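Local coordinates for octenoyl-coa reductase/carboxylase (Streptomyces sp., PDB 4A0S), which catalyses the NADPH-dependent reductive carboxylation of 2-octenoyl-CoA, supplying an unusual extender unit for polyketide biosynthesis, at residues P425-R428 with A429-G432; L431-D434 with R435-L439. One frame throughout, in Å; residues are numbered along the deposited sequence.

Contact 1 of 2, residues P425-R428 with A429-G432; sequences PDLR and ARLG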
ATOM      1  N   PRO A 425     -37.359  11.613  -6.951  1.00 24.46           N
ATOM      2  CA  PRO A 425     -38.243  11.486  -5.796  1.00 24.61           C
ATOM      3  C   PRO A 425     -38.482  10.036  -5.409  1.00 24.69           C
ATOM      4  O   PRO A 425     -38.651   9.751  -4.230  1.00 24.57           O
ATOM      5  CB  PRO A 425     -39.543  12.156  -6.263  1.00 25.08           C
ATOM      6  CG  PRO A 425     -39.477  12.118  -7.764  1.00 25.44           C
ATOM      7  CD  PRO A 425     -38.016  12.334  -8.057  1.00 24.86           C
ATOM      8  N   ASP A 426     -38.484   9.134  -6.393  1.00 25.17           N
ATOM      9  CA  ASP A 426     -38.702   7.702  -6.135  1.00 25.65           C
ATOM     10  C   ASP A 426     -37.612   7.125  -5.271  1.00 24.80           C
ATOM     11  O   ASP A 426     -37.878   6.443  -4.281  1.00 25.33           O
ATOM     12  CB  ASP A 426     -38.784   6.912  -7.433  1.00 26.22           C
ATOM     13  CG  ASP A 426     -40.082   7.161  -8.173  1.00 28.12           C
ATOM     14  OD1 ASP A 426     -40.878   8.025  -7.742  1.00 27.99           O
ATOM     15  OD2 ASP A 426     -40.288   6.506  -9.207  1.00 31.46           O
ATOM     16  N   LEU A 427     -36.374   7.404  -5.649  1.00 23.79           N
ATOM     17  CA  LEU A 427     -35.254   7.006  -4.826  1.00 22.63           C
ATOM     18  C   LEU A 427     -35.401   7.666  -3.476  1.00 22.11           C
ATOM     19  O   LEU A 427     -35.266   7.007  -2.445  1.00 21.76           O
ATOM     20  CB  LEU A 427     -33.943   7.428  -5.458  1.00 22.33           C
ATOM     21  CG  LEU A 427     -32.706   7.025  -4.665  1.00 21.97           C
ATOM     22  CD1 LEU A 427     -32.747   5.533  -4.402  1.00 21.76           C
ATOM     23  CD2 LEU A 427     -31.457   7.416  -5.449  1.00 20.84           C
ATOM     24  N   ARG A 428     -35.694   8.960  -3.473  1.00 21.55           N
ATOM     25  CA  ARG A 428     -35.838   9.642  -2.203  1.00 21.63           C
ATOM     26  C   ARG A 428     -36.866   8.923  -1.316  1.00 22.38           C
ATOM     27  O   ARG A 428     -36.592   8.636  -0.159  1.00 22.49           O
ATOM     28  CB  ARG A 428     -36.188  11.106  -2.386  1.00 21.36           C
ATOM     29  CG  ARG A 428     -36.307  11.845  -1.083  1.00 20.78           C
ATOM     30  CD  ARG A 428     -36.610  13.288  -1.341  1.00 20.75           C
ATOM     31  NE  ARG A 428     -36.558  14.045  -0.109  1.00 20.32           N
ATOM     32  CZ  ARG A 428     -35.437  14.488   0.448  1.00 19.76           C
ATOM     33  NH1 ARG A 428     -34.264  14.263  -0.131  1.00 19.09           N
ATOM     34  NH2 ARG A 428     -35.504  15.164   1.582  1.00 19.61           N
ATOM     35  N   ALA A 429     -38.026   8.605  -1.886  1.00 23.34           N
ATOM     36  CA  ALA A 429     -39.075   7.878  -1.179  1.00 24.28           C
ATOM     37  C   ALA A 429     -38.577   6.517  -0.663  1.00 24.42           C
ATOM     38  O   ALA A 429     -38.853   6.147   0.485  1.00 24.71           O
ATOM     39  CB  ALA A 429     -40.282   7.693  -2.095  1.00 24.95           C
ATOM     40  N   ARG A 430     -37.846   5.789  -1.507  1.00 29.28           N
ATOM     41  CA  ARG A 430     -37.283   4.490  -1.138  1.00 30.07           C
ATOM     42  C   ARG A 430     -36.323   4.586   0.054  1.00 28.93           C
ATOM     43  O   ARG A 430     -36.370   3.752   0.964  1.00 29.90           O
ATOM     44  CB  ARG A 430     -36.590   3.829  -2.334  1.00 30.88           C
ATOM     45  CG  ARG A 430     -37.530   3.013  -3.240  1.00 34.85           C
ATOM     46  CD  ARG A 430     -36.836   2.564  -4.517  1.00 38.55           C
ATOM     47  NE  ARG A 430     -36.570   3.699  -5.412  1.00 41.73           N
ATOM     48  CZ  ARG A 430     -35.710   3.685  -6.430  1.00 42.88           C
ATOM     49  NH1 ARG A 430     -35.009   2.592  -6.705  1.00 45.21           N
ATOM     50  NH2 ARG A 430     -35.547   4.766  -7.174  1.00 43.69           N
ATOM     51  N   LEU A 431     -35.467   5.606   0.054  1.00 27.09           N
ATOM     52  CA  LEU A 431     -34.485   5.767   1.124  1.00 26.34           C
ATOM     53  C   LEU A 431     -35.153   6.352   2.349  1.00 26.18           C
ATOM     54  O   LEU A 431     -34.851   5.978   3.483  1.00 26.50           O
ATOM     55  CB  LEU A 431     -33.294   6.621   0.674  1.00 25.39           C
ATOM     56  CG  LEU A 431     -32.395   6.012  -0.420  1.00 26.44           C
ATOM     57  CD1 LEU A 431     -31.419   7.052  -0.960  1.00 25.43           C
ATOM     58  CD2 LEU A 431     -31.649   4.768   0.059  1.00 28.03           C
ATOM     59  N   GLY A 432     -36.077   7.271   2.102  1.00 26.36           N
ATOM     60  CA  GLY A 432     -36.856   7.872   3.161  1.00 27.13           C
ATOM     61  C   GLY A 432     -36.245   9.188   3.548  1.00 25.98           C
ATOM     62  O   GLY A 432     -35.045   9.276   3.811  1.00 24.19           O
TER

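Contact 2 of 2, residues L431-D434 with R435-L439; sequences LGED and RLNPL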
ATOM      1  N   LEU A 431     -35.467   5.606   0.054  1.00 27.09           N
ATOM      2  CA  LEU A 431     -34.485   5.767   1.124  1.00 26.34           C
ATOM      3  C   LEU A 431     -35.153   6.352   2.349  1.00 26.18           C
ATOM      4  O   LEU A 431     -34.851   5.978   3.483  1.00 26.50           O
ATOM      5  CB  LEU A 431     -33.294   6.621   0.674  1.00 25.39           C
ATOM      6  CG  LEU A 431     -32.395   6.012  -0.420  1.00 26.44           C
ATOM      7  CD1 LEU A 431     -31.419   7.052  -0.960  1.00 25.43           C
ATOM      8  CD2 LEU A 431     -31.649   4.768   0.059  1.00 28.03           C
ATOM      9  N   GLY A 432     -36.077   7.271   2.102  1.00 26.36           N
ATOM     10  CA  GLY A 432     -36.856   7.872   3.161  1.00 27.13           C
ATOM     11  C   GLY A 432     -36.245   9.188   3.548  1.00 25.98           C
ATOM     12  O   GLY A 432     -35.045   9.276   3.811  1.00 24.19           O
ATOM     13  N   GLU A 433     -37.094  10.206   3.611  1.00 27.14           N
ATOM     14  CA  GLU A 433     -36.675  11.557   3.932  1.00 27.27           C
ATOM     15  C   GLU A 433     -36.052  11.601   5.316  1.00 26.21           C
ATOM     16  O   GLU A 433     -35.133  12.375   5.566  1.00 25.05           O
ATOM     17  CB  GLU A 433     -37.886  12.478   3.866  1.00 29.66           C
ATOM     18  CG  GLU A 433     -37.541  13.927   3.940  1.00 33.36           C
ATOM     19  CD  GLU A 433     -38.669  14.804   3.483  1.00 40.60           C
ATOM     20  OE1 GLU A 433     -39.847  14.465   3.771  1.00 43.14           O
ATOM     21  OE2 GLU A 433     -38.371  15.825   2.811  1.00 44.27           O
ATOM     22  N   ASP A 434     -36.555  10.757   6.214  1.00 27.38           N
ATOM     23  CA  ASP A 434     -36.027  10.697   7.584  1.00 27.58           C
ATOM     24  C   ASP A 434     -34.678  10.009   7.668  1.00 26.12           C
ATOM     25  O   ASP A 434     -33.790  10.457   8.407  1.00 25.66           O
ATOM     26  CB  ASP A 434     -37.038  10.051   8.543  1.00 30.57           C
ATOM     27  CG  ASP A 434     -38.272  10.914   8.745  1.00 34.81           C
ATOM     28  OD1 ASP A 434     -38.198  12.130   8.448  1.00 36.71           O
ATOM     29  OD2 ASP A 434     -39.319  10.378   9.177  1.00 39.66           O
ATOM     30  N   ARG A 435     -34.510   8.934   6.904  1.00 25.66           N
ATOM     31  CA  ARG A 435     -33.206   8.301   6.798  1.00 25.17           C
ATOM     32  C   ARG A 435     -32.203   9.307   6.235  1.00 23.21           C
ATOM     33  O   ARG A 435     -31.040   9.322   6.632  1.00 23.06           O
ATOM     34  CB  ARG A 435     -33.254   7.036   5.933  1.00 26.47           C
ATOM     35  CG  ARG A 435     -31.878   6.676   5.286  1.00 29.03           C
ATOM     36  CD  ARG A 435     -31.528   5.199   5.332  1.00 35.97           C
ATOM     37  NE  ARG A 435     -30.161   4.939   4.852  1.00 40.66           N
ATOM     38  CZ  ARG A 435     -29.044   5.175   5.547  1.00 42.82           C
ATOM     39  NH1 ARG A 435     -29.094   5.708   6.767  1.00 42.82           N
ATOM     40  NH2 ARG A 435     -27.862   4.884   5.018  1.00 45.18           N
ATOM     41  N   LEU A 436     -32.664  10.141   5.309  1.00 22.05           N
ATOM     42  CA  LEU A 436     -31.808  11.124   4.673  1.00 21.45           C
ATOM     43  C   LEU A 436     -31.497  12.306   5.573  1.00 20.87           C
ATOM     44  O   LEU A 436     -30.560  13.041   5.313  1.00 21.28           O
ATOM     45  CB  LEU A 436     -32.425  11.617   3.370  1.00 21.91           C
ATOM     46  CG  LEU A 436     -32.515  10.557   2.279  1.00 22.23           C
ATOM     47  CD1 LEU A 436     -33.321  11.084   1.129  1.00 22.88           C
ATOM     48  CD2 LEU A 436     -31.109  10.121   1.823  1.00 22.91           C
ATOM     49  N   ASN A 437     -32.269  12.493   6.635  1.00 20.55           N
ATOM     50  CA  ASN A 437     -32.033  13.627   7.523  1.00 20.32           C
ATOM     51  C   ASN A 437     -32.026  13.205   8.963  1.00 20.47           C
ATOM     52  O   ASN A 437     -32.877  13.661   9.724  1.00 21.15           O
ATOM     53  CB  ASN A 437     -33.102  14.698   7.323  1.00 21.15           C
ATOM     54  CG  ASN A 437     -32.993  15.373   5.986  1.00 21.36           C
ATOM     55  OD1 ASN A 437     -32.258  16.346   5.836  1.00 22.19           O
ATOM     56  ND2 ASN A 437     -33.728  14.870   5.010  1.00 20.14           N
ATOM     57  N   PRO A 438     -31.055  12.346   9.352  1.00 20.64           N
ATOM     58  CA  PRO A 438     -30.970  11.863  10.721  1.00 21.28           C
ATOM     59  C   PRO A 438     -30.834  13.006  11.714  1.00 21.18           C
ATOM     60  O   PRO A 438     -31.310  12.911  12.847  1.00 21.72           O
ATOM     61  CB  PRO A 438     -29.695  11.020  10.717  1.00 22.17           C
ATOM     62  CG  PRO A 438     -28.921  11.486   9.529  1.00 21.71           C
ATOM     63  CD  PRO A 438     -29.962  11.810   8.522  1.00 20.75           C
ATOM     64  N   LEU A 439     -30.205  14.091  11.275  1.00 20.48           N
ATOM     65  CA  LEU A 439     -29.933  15.214  12.161  1.00 20.87           C
ATOM     66  C   LEU A 439     -30.958  16.336  12.097  1.00 21.27           C
ATOM     67  O   LEU A 439     -30.747  17.387  12.700  1.00 21.87           O
ATOM     68  CB  LEU A 439     -28.531  15.764  11.900  1.00 20.70           C
ATOM     69  CG  LEU A 439     -27.383  14.774  12.128  1.00 22.15           C
ATOM     70  CD1 LEU A 439     -26.069  15.471  11.887  1.00 23.77           C
ATOM     71  CD2 LEU A 439     -27.418  14.137  13.539  1.00 23.18           C
TER
HETATM   72  O   HOH W   1     -35.440  13.243  10.154  1.00  3.26           O

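Contact 1 of 2, residues P425-R428 with A429-G432
Arg430 folds back over the helix turn that precedes it and lays its guanidinium beside Leu427. The chain bends at chi3 (-70°), which turns the head back toward the helix N terminus: CD1 of Leu427 sits over the centre of one guanidinium face, and NE reaches Asp426 O in a weak hydrogen bond of 3.2 Å. That carbonyl also accepts the backbone N of Arg430 at 2.9 Å, so one oxygen is held by two N-H groups of the same residue. Arg430 NH2 lies 3.6 Å from Leu427 CB and has a long, weak ion pair with Asp424.

Leu427 carries its CG anti to the backbone N (chi1 -179°), which brings the branch against Leu431; Leu427 CG and Leu431 CD1 meet at 3.9 Å as the two side chains cross obliquely. Both leucines also touch His190, and an alanine in place of Leu431 would probably leave Leu427 CG and CD1 without their partner and open a gap against His190. Arg428, extended from CG to NE, reaches away from its own helix to a salt bridge with Glu195 and a hydrogen bond to His190 O.

Successive i to i+4 backbone bonds end with Gly432 N to Arg428 O at 2.7 Å. Gly432 then leaves helical geometry with positive phi (97°), the arrangement of a short surface alpha-helix terminated at its C-terminal end by glycine.

Contact 2 of 2, residues L431-D434 with R435-L439
Gly432 and Leu436 are joined by a helical backbone bond, Leu436 N to Gly432 O at 2.9 Å, across a short turn with few strong backbone bonds that starts directly after the glycine. Gly432, with its positive phi, redirects the chain, and a CB at this position would collide with Leu431 O, which calls for glycine. The turn tightens at its far end, where Asn437 N makes a weak bond of 3.1 Å to Asp434 O, an i to i+3 pair.

Asn437 supplies the main side-chain link. With CG anti to its own carbonyl carbon (chi1 -69°), the amide swings back over the turn, and ND2 donates to Glu433 O at 2.9 Å. This bond is nearly straight (170°) and lies in both the carbonyl plane and the amide plane, which should fix the rotation of the amide; ND2 also bonds Glu195. The Glu433 side chain extends past the amide, with CG 4.1 Å from Asn437 ND2.

Leu436 packs against the oxygen end of the Gly432 carbonyl, its CG 3.2 Å from that O, while its CD2 meets Leu431 CD1 at 4.2 Å, the two side chains crossing at about a right angle. Arg435 packs the start of its chain on Leu431 O, with CB at 3.1 Å. Asp434 OD1 forms a salt bridge with Arg440, and a water donates to Asn437 O and, weakly, to Asp434 OD1.

The turn is held between several parts of the chain: Leu436 and Asn437 rest on Arg428 of helix 425-431, Asn437 also touches Met384 and Leu439 touches Ser385 on strand 384-389, Arg435 meets the loop at Val381, and Pro438 leans on Leu264.

From the N-terminal end of this region, contact 1 spans successive turns of helix 425-431, and contact 2 covers the short helix 433-436 that follows. Neither closes a long loop, and neither encloses the other; they overlap end to end at Leu431 and Gly432, where the chain changes direction. The two helices are also joined directly: Arg428 NH2 makes a salt bridge to Glu433 OE2 at 3.2 Å, and Arg428 NH1 packs on Leu436 CD1. Glu195 receives both Arg428 and Asn437, so helix 193-197 is tied to both contacts. Beyond it, residues 435-439 carry the C-terminal segment inward to strand 384-389.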